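Side-chain contacts in starch synthase I (Hordeum vulgare, PDB 4HLN), which belongs to the plant starch synthases, glycosyltransferases of the two-domain GT-B fold, in which each domain is built round a Rossmann-like sheet: residues A[391-396]-A[615-620]; A[127-132]-A[148-153]. One frame throughout, in Å; residues are numbered along the deposited sequence.

Interaction 1: A[391-396]-A[615-620]; sequences GIVNGI and AEQYEQ
Tyr618 reaches out from helix 611-627 and uses its hydroxyl to hold the backbone of Val393, an example of how a long aromatic side chain can fasten an irregular stretch to a helix. Its CG lies anti to the carbonyl carbon (chi1 -72°), which carries the ring off the flank of the helix and across to the loop, where the phenol oxygen arrives beside the peptide between Ile392 and Val393. There Val393 N donates to Tyr618 OH at 3.0 Å, with a nearly straight N-H...O angle of 167°. Val393 O lies at the edge of the ring, near its plane, 3.3 Å from Tyr618 CE2. Ile392 adds a methyl: its CB is directed away from the helix, yet CG2 comes within 3.6 Å of Tyr618 OH.

The Val393 side chain faces the helix. Its CB packs 4.1 Å from Tyr618 CE2, while CG1, anti to the backbone N at chi1 177°, meets Gln617 CG at 4.2 Å, the two side chains crossing at roughly a right angle. Gln617 touches through this CG; its chain bends beyond that carbon, at chi2, and NE2 is hydrogen-bonded to His613 O one turn back on the helix. Val393 also touches Ala614 of the same helix, and on its other side Gln617 reaches Arg550 in a loop.

Chemically, the contact combines a single directional bond with a modest apolar surround. Tyr618 is buried, and its hydroxyl accepts from the N-H of Val393, a residue in a loop; carbons of Val393 and Gln617 pack beside that bond, so that one polar link between loop and C-terminal helix is accompanied by contacts of carbon with carbon.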
loop_
_atom_site.group_PDB
_atom_site.type_symbol
_atom_site.label_atom_id
_atom_site.label_comp_id
_atom_site.label_asym_id
_atom_site.label_seq_id
_atom_site.Cartn_x
_atom_site.Cartn_y
_atom_site.Cartn_z
ATOM N N GLY A 391 5.113 3.748 8.042
ATOM C CA GLY A 391 4.090 2.974 7.366
ATOM C C GLY A 391 3.710 3.579 6.028
ATOM O O GLY A 391 3.980 4.753 5.765
ATOM N N ILE A 392 3.091 2.771 5.174
ATOM C CA ILE A 392 2.554 3.273 3.919
ATOM C C ILE A 392 1.400 4.209 4.249
ATOM O O ILE A 392 0.604 3.915 5.121
ATOM C CB ILE A 392 1.991 2.142 3.043
ATOM C CG1 ILE A 392 2.928 0.927 3.029
ATOM C CG2 ILE A 392 1.731 2.654 1.647
ATOM C CD1 ILE A 392 3.729 0.773 1.767
ATOM N N VAL A 393 1.311 5.344 3.572
ATOM C CA VAL A 393 0.173 6.236 3.774
ATOM C C VAL A 393 -0.521 6.458 2.446
ATOM O O VAL A 393 0.130 6.777 1.446
ATOM C CB VAL A 393 0.582 7.599 4.382
ATOM C CG1 VAL A 393 -0.643 8.531 4.506
ATOM C CG2 VAL A 393 1.248 7.399 5.740
ATOM N N ASN A 394 -1.842 6.271 2.447
ATOM C CA ASN A 394 -2.651 6.395 1.238
ATOM C C ASN A 394 -3.694 7.518 1.330
ATOM O O ASN A 394 -3.905 8.106 2.396
ATOM C CB ASN A 394 -3.318 5.048 0.888
ATOM C CG ASN A 394 -2.295 3.911 0.624
ATOM O OD1 ASN A 394 -2.308 2.875 1.297
ATOM N ND2 ASN A 394 -1.426 4.104 -0.370
ATOM N N GLY A 395 -4.330 7.827 0.204
ATOM C CA GLY A 395 -5.408 8.797 0.182
ATOM C C GLY A 395 -6.625 8.238 -0.531
ATOM O O GLY A 395 -6.579 7.136 -1.095
ATOM N N ILE A 396 -7.720 8.995 -0.513
ATOM C CA ILE A 396 -8.925 8.597 -1.226
ATOM C C ILE A 396 -9.432 9.791 -1.990
ATOM O O ILE A 396 -9.141 10.921 -1.614
ATOM C CB ILE A 396 -10.062 8.134 -0.264
ATOM C CG1 ILE A 396 -10.671 9.335 0.465
ATOM C CG2 ILE A 396 -9.563 7.076 0.718
ATOM C CD1 ILE A 396 -11.601 8.972 1.614
ATOM N N ALA A 615 0.754 13.071 0.653
ATOM C CA ALA A 615 1.993 13.562 0.047
ATOM C C ALA A 615 2.782 14.424 1.032
ATOM O O ALA A 615 4.011 14.414 1.042
ATOM C CB ALA A 615 1.704 14.330 -1.213
ATOM N N GLU A 616 2.063 15.163 1.866
ATOM C CA GLU A 616 2.675 15.940 2.927
ATOM C C GLU A 616 3.548 15.030 3.806
ATOM O O GLU A 616 4.694 15.371 4.123
ATOM C CB GLU A 616 1.571 16.577 3.752
ATOM C CG GLU A 616 1.944 17.817 4.487
ATOM C CD GLU A 616 0.704 18.577 4.931
ATOM O OE1 GLU A 616 -0.422 18.120 4.615
ATOM O OE2 GLU A 616 0.853 19.630 5.587
ATOM N N GLN A 617 3.011 13.868 4.183
ATOM C CA GLN A 617 3.744 12.907 5.005
ATOM C C GLN A 617 5.037 12.460 4.312
ATOM O O GLN A 617 6.130 12.531 4.880
ATOM C CB GLN A 617 2.891 11.678 5.291
ATOM C CG GLN A 617 1.466 11.972 5.658
ATOM C CD GLN A 617 1.369 12.715 6.952
ATOM O OE1 GLN A 617 1.713 12.183 8.004
ATOM N NE2 GLN A 617 0.905 13.962 6.890
ATOM N N TYR A 618 4.915 11.984 3.080
ATOM C CA TYR A 618 6.099 11.560 2.356
ATOM C C TYR A 618 7.100 12.706 2.263
ATOM O O TYR A 618 8.311 12.487 2.294
ATOM C CB TYR A 618 5.728 11.017 0.973
ATOM C CG TYR A 618 5.044 9.670 1.037
ATOM C CD1 TYR A 618 5.788 8.493 1.060
ATOM C CD2 TYR A 618 3.662 9.571 1.093
ATOM C CE1 TYR A 618 5.175 7.253 1.135
ATOM C CE2 TYR A 618 3.037 8.336 1.169
ATOM C CZ TYR A 618 3.799 7.177 1.190
ATOM O OH TYR A 618 3.185 5.940 1.260
ATOM N N GLU A 619 6.591 13.931 2.155
ATOM C CA GLU A 619 7.459 15.093 2.012
ATOM C C GLU A 619 8.327 15.253 3.251
ATOM O O GLU A 619 9.522 15.521 3.157
ATOM C CB GLU A 619 6.628 16.344 1.792
ATOM C CG GLU A 619 6.193 16.576 0.359
ATOM C CD GLU A 619 5.115 17.647 0.266
ATOM O OE1 GLU A 619 4.840 18.303 1.300
ATOM O OE2 GLU A 619 4.533 17.820 -0.830
ATOM N N GLN A 620 7.706 15.078 4.411
ATOM C CA GLN A 620 8.408 15.101 5.680
ATOM C C GLN A 620 9.540 14.081 5.649
ATOM O O GLN A 620 10.708 14.394 5.902
ATOM C CB GLN A 620 7.417 14.774 6.804
ATOM C CG GLN A 620 8.039 14.628 8.175
ATOM C CD GLN A 620 8.597 15.944 8.707
ATOM O OE1 GLN A 620 7.989 16.579 9.574
ATOM N NE2 GLN A 620 9.760 16.362 8.188
#

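Interaction 2: A[127-132]-A[148-153]; sequences IVFVTG and GSLPIA
Phe129 meets Pro151 and Leu150 in a compact illustration of how one aromatic ring can join a strand to the first turn of a helix. The first segment begins inside strand 126-130, where Ile127 and Val128 are buried and lead to Phe129, the residue through which the strand touches helix 150-156. The CB of Phe129 is directed at the helix, and the first torsion (chi1 -73°) sets CG anti to the carbonyl carbon, presenting the ring to two consecutive residues in two different ways.

Pro151 covers one face. Its CG stands 3.7 Å from the ring centroid and only 4° off the ring normal, a CH-pi contact centred so well that all six ring carbons are almost equally far from that atom. Pro151 CB and CD flank it, CB nearest Phe129 CE2 and CD nearest Phe129 CZ, each at 4.1 Å. Leu150 comes instead to the rim: its CD2 lies in the ring plane, 4.0 Å from both CZ and CE1 of Phe129. The CB of Leu150 is directed toward the strand, and chi1 of -177° places CG opposite the backbone N; the side chain crosses that of the phenylalanine at about a right angle. Proline suits this position, since the first turn of a helix does not need its missing amide hydrogen.

Further along, Thr131 OG1 is hydrogen-bonded to Glu133 N. Strand 126-130 runs between parallel strands 160-166 and 264-269, and Phe129 also touches Val161, Val163 and Val267 on them. Helix 150-156 links strand 126-130 to strand 160-166 as a beta-alpha-beta crossover, and helix 611-627 lies alongside, with Phe622 on Ile127 and Trp611 on Ala153.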
loop_
_atom_site.group_PDB
_atom_site.type_symbol
_atom_site.label_atom_id
_atom_site.label_comp_id
_atom_site.label_asym_id
_atom_site.label_seq_id
_atom_site.Cartn_x
_atom_site.Cartn_y
_atom_site.Cartn_z
ATOM N N ILE A 127 11.866 14.287 -7.826
ATOM C CA ILE A 127 11.538 12.977 -7.292
ATOM C C ILE A 127 11.450 11.958 -8.401
ATOM O O ILE A 127 10.737 12.165 -9.383
ATOM C CB ILE A 127 10.216 13.015 -6.539
ATOM C CG1 ILE A 127 10.266 14.107 -5.478
ATOM C CG2 ILE A 127 9.961 11.697 -5.872
ATOM C CD1 ILE A 127 8.946 14.347 -4.817
ATOM N N VAL A 128 12.182 10.861 -8.243
ATOM C CA VAL A 128 12.225 9.836 -9.270
ATOM C C VAL A 128 11.663 8.532 -8.724
ATOM O O VAL A 128 12.307 7.851 -7.926
ATOM C CB VAL A 128 13.664 9.606 -9.788
ATOM C CG1 VAL A 128 13.663 8.613 -10.924
ATOM C CG2 VAL A 128 14.322 10.930 -10.232
ATOM N N PHE A 129 10.445 8.198 -9.137
ATOM C CA PHE A 129 9.868 6.896 -8.803
ATOM C C PHE A 129 10.432 5.825 -9.703
ATOM O O PHE A 129 10.488 6.004 -10.910
ATOM C CB PHE A 129 8.346 6.915 -8.939
ATOM C CG PHE A 129 7.664 7.682 -7.856
ATOM C CD1 PHE A 129 7.158 7.031 -6.742
ATOM C CD2 PHE A 129 7.570 9.069 -7.928
ATOM C CE1 PHE A 129 6.545 7.754 -5.731
ATOM C CE2 PHE A 129 6.959 9.798 -6.924
ATOM C CZ PHE A 129 6.441 9.138 -5.821
ATOM N N VAL A 130 10.855 4.711 -9.114
ATOM C CA VAL A 130 11.260 3.551 -9.904
ATOM C C VAL A 130 10.373 2.352 -9.553
ATOM O O VAL A 130 10.155 2.037 -8.376
ATOM C CB VAL A 130 12.756 3.232 -9.723
ATOM C CG1 VAL A 130 13.215 2.159 -10.728
ATOM C CG2 VAL A 130 13.587 4.513 -9.876
ATOM N N THR A 131 9.849 1.686 -10.573
ATOM C CA THR A 131 8.830 0.672 -10.333
ATOM C C THR A 131 8.747 -0.347 -11.456
ATOM O O THR A 131 9.099 -0.061 -12.596
ATOM C CB THR A 131 7.442 1.324 -10.129
ATOM O OG1 THR A 131 6.460 0.318 -9.837
ATOM C CG2 THR A 131 7.031 2.098 -11.360
ATOM N N GLY A 132 8.289 -1.546 -11.116
ATOM C CA GLY A 132 8.117 -2.607 -12.090
ATOM C C GLY A 132 6.690 -2.661 -12.583
ATOM O O GLY A 132 6.392 -3.362 -13.538
ATOM N N GLY A 148 -2.049 4.193 -6.782
ATOM C CA GLY A 148 -0.855 4.636 -7.482
ATOM C C GLY A 148 -0.915 6.085 -7.921
ATOM O O GLY A 148 -0.408 6.453 -8.983
ATOM N N SER A 149 -1.534 6.922 -7.100
ATOM C CA SER A 149 -1.695 8.314 -7.453
ATOM C C SER A 149 -0.637 9.198 -6.770
ATOM O O SER A 149 -0.599 10.417 -6.990
ATOM C CB SER A 149 -3.117 8.789 -7.115
ATOM O OG SER A 149 -3.919 7.720 -6.642
ATOM N N LEU A 150 0.231 8.592 -5.960
ATOM C CA LEU A 150 1.205 9.386 -5.204
ATOM C C LEU A 150 2.019 10.321 -6.097
ATOM O O LEU A 150 2.095 11.514 -5.830
ATOM C CB LEU A 150 2.123 8.528 -4.327
ATOM C CG LEU A 150 3.081 9.391 -3.505
ATOM C CD1 LEU A 150 2.307 10.340 -2.609
ATOM C CD2 LEU A 150 4.072 8.562 -2.681
ATOM N N PRO A 151 2.622 9.783 -7.164
ATOM C CA PRO A 151 3.347 10.628 -8.124
ATOM C C PRO A 151 2.518 11.815 -8.632
ATOM O O PRO A 151 2.986 12.959 -8.589
ATOM C CB PRO A 151 3.655 9.662 -9.268
ATOM C CG PRO A 151 3.800 8.325 -8.578
ATOM C CD PRO A 151 2.796 8.343 -7.443
ATOM N N ILE A 152 1.304 11.550 -9.100
ATOM C CA ILE A 152 0.444 12.613 -9.627
ATOM C C ILE A 152 0.150 13.690 -8.561
ATOM O O ILE A 152 0.012 14.878 -8.883
ATOM C CB ILE A 152 -0.866 12.046 -10.252
ATOM C CG1 ILE A 152 -0.552 11.090 -11.401
ATOM C CG2 ILE A 152 -1.710 13.125 -10.793
ATOM C CD1 ILE A 152 -0.173 9.668 -10.917
ATOM N N ALA A 153 0.095 13.275 -7.297
ATOM C CA ALA A 153 -0.260 14.168 -6.193
ATOM C C ALA A 153 0.907 15.063 -5.842
ATOM O O ALA A 153 0.747 16.267 -5.636
ATOM C CB ALA A 153 -0.678 13.366 -4.964
#

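In the fold
The two contacts adjoin, their centres about 12 Å apart, and Leu150 links them: in interaction 2 it edges a phenylalanine, while its CD2 lies 3.9 Å from CD2 of Tyr618 in interaction 1. Both are partly buried, each with an aromatic residue as its buried member. Interaction 2 lies within the N-terminal domain, with Phe129 buried and the helix residues partly exposed, and joins a central strand to its crossover helix by carbon packing alone. Interaction 1 joins distant parts of the chain; there a hydrogen bond from loop backbone to a side-chain hydroxyl accompanies the packing. Helix 611-627 forms one side of interaction 1 and packs on both elements of interaction 2.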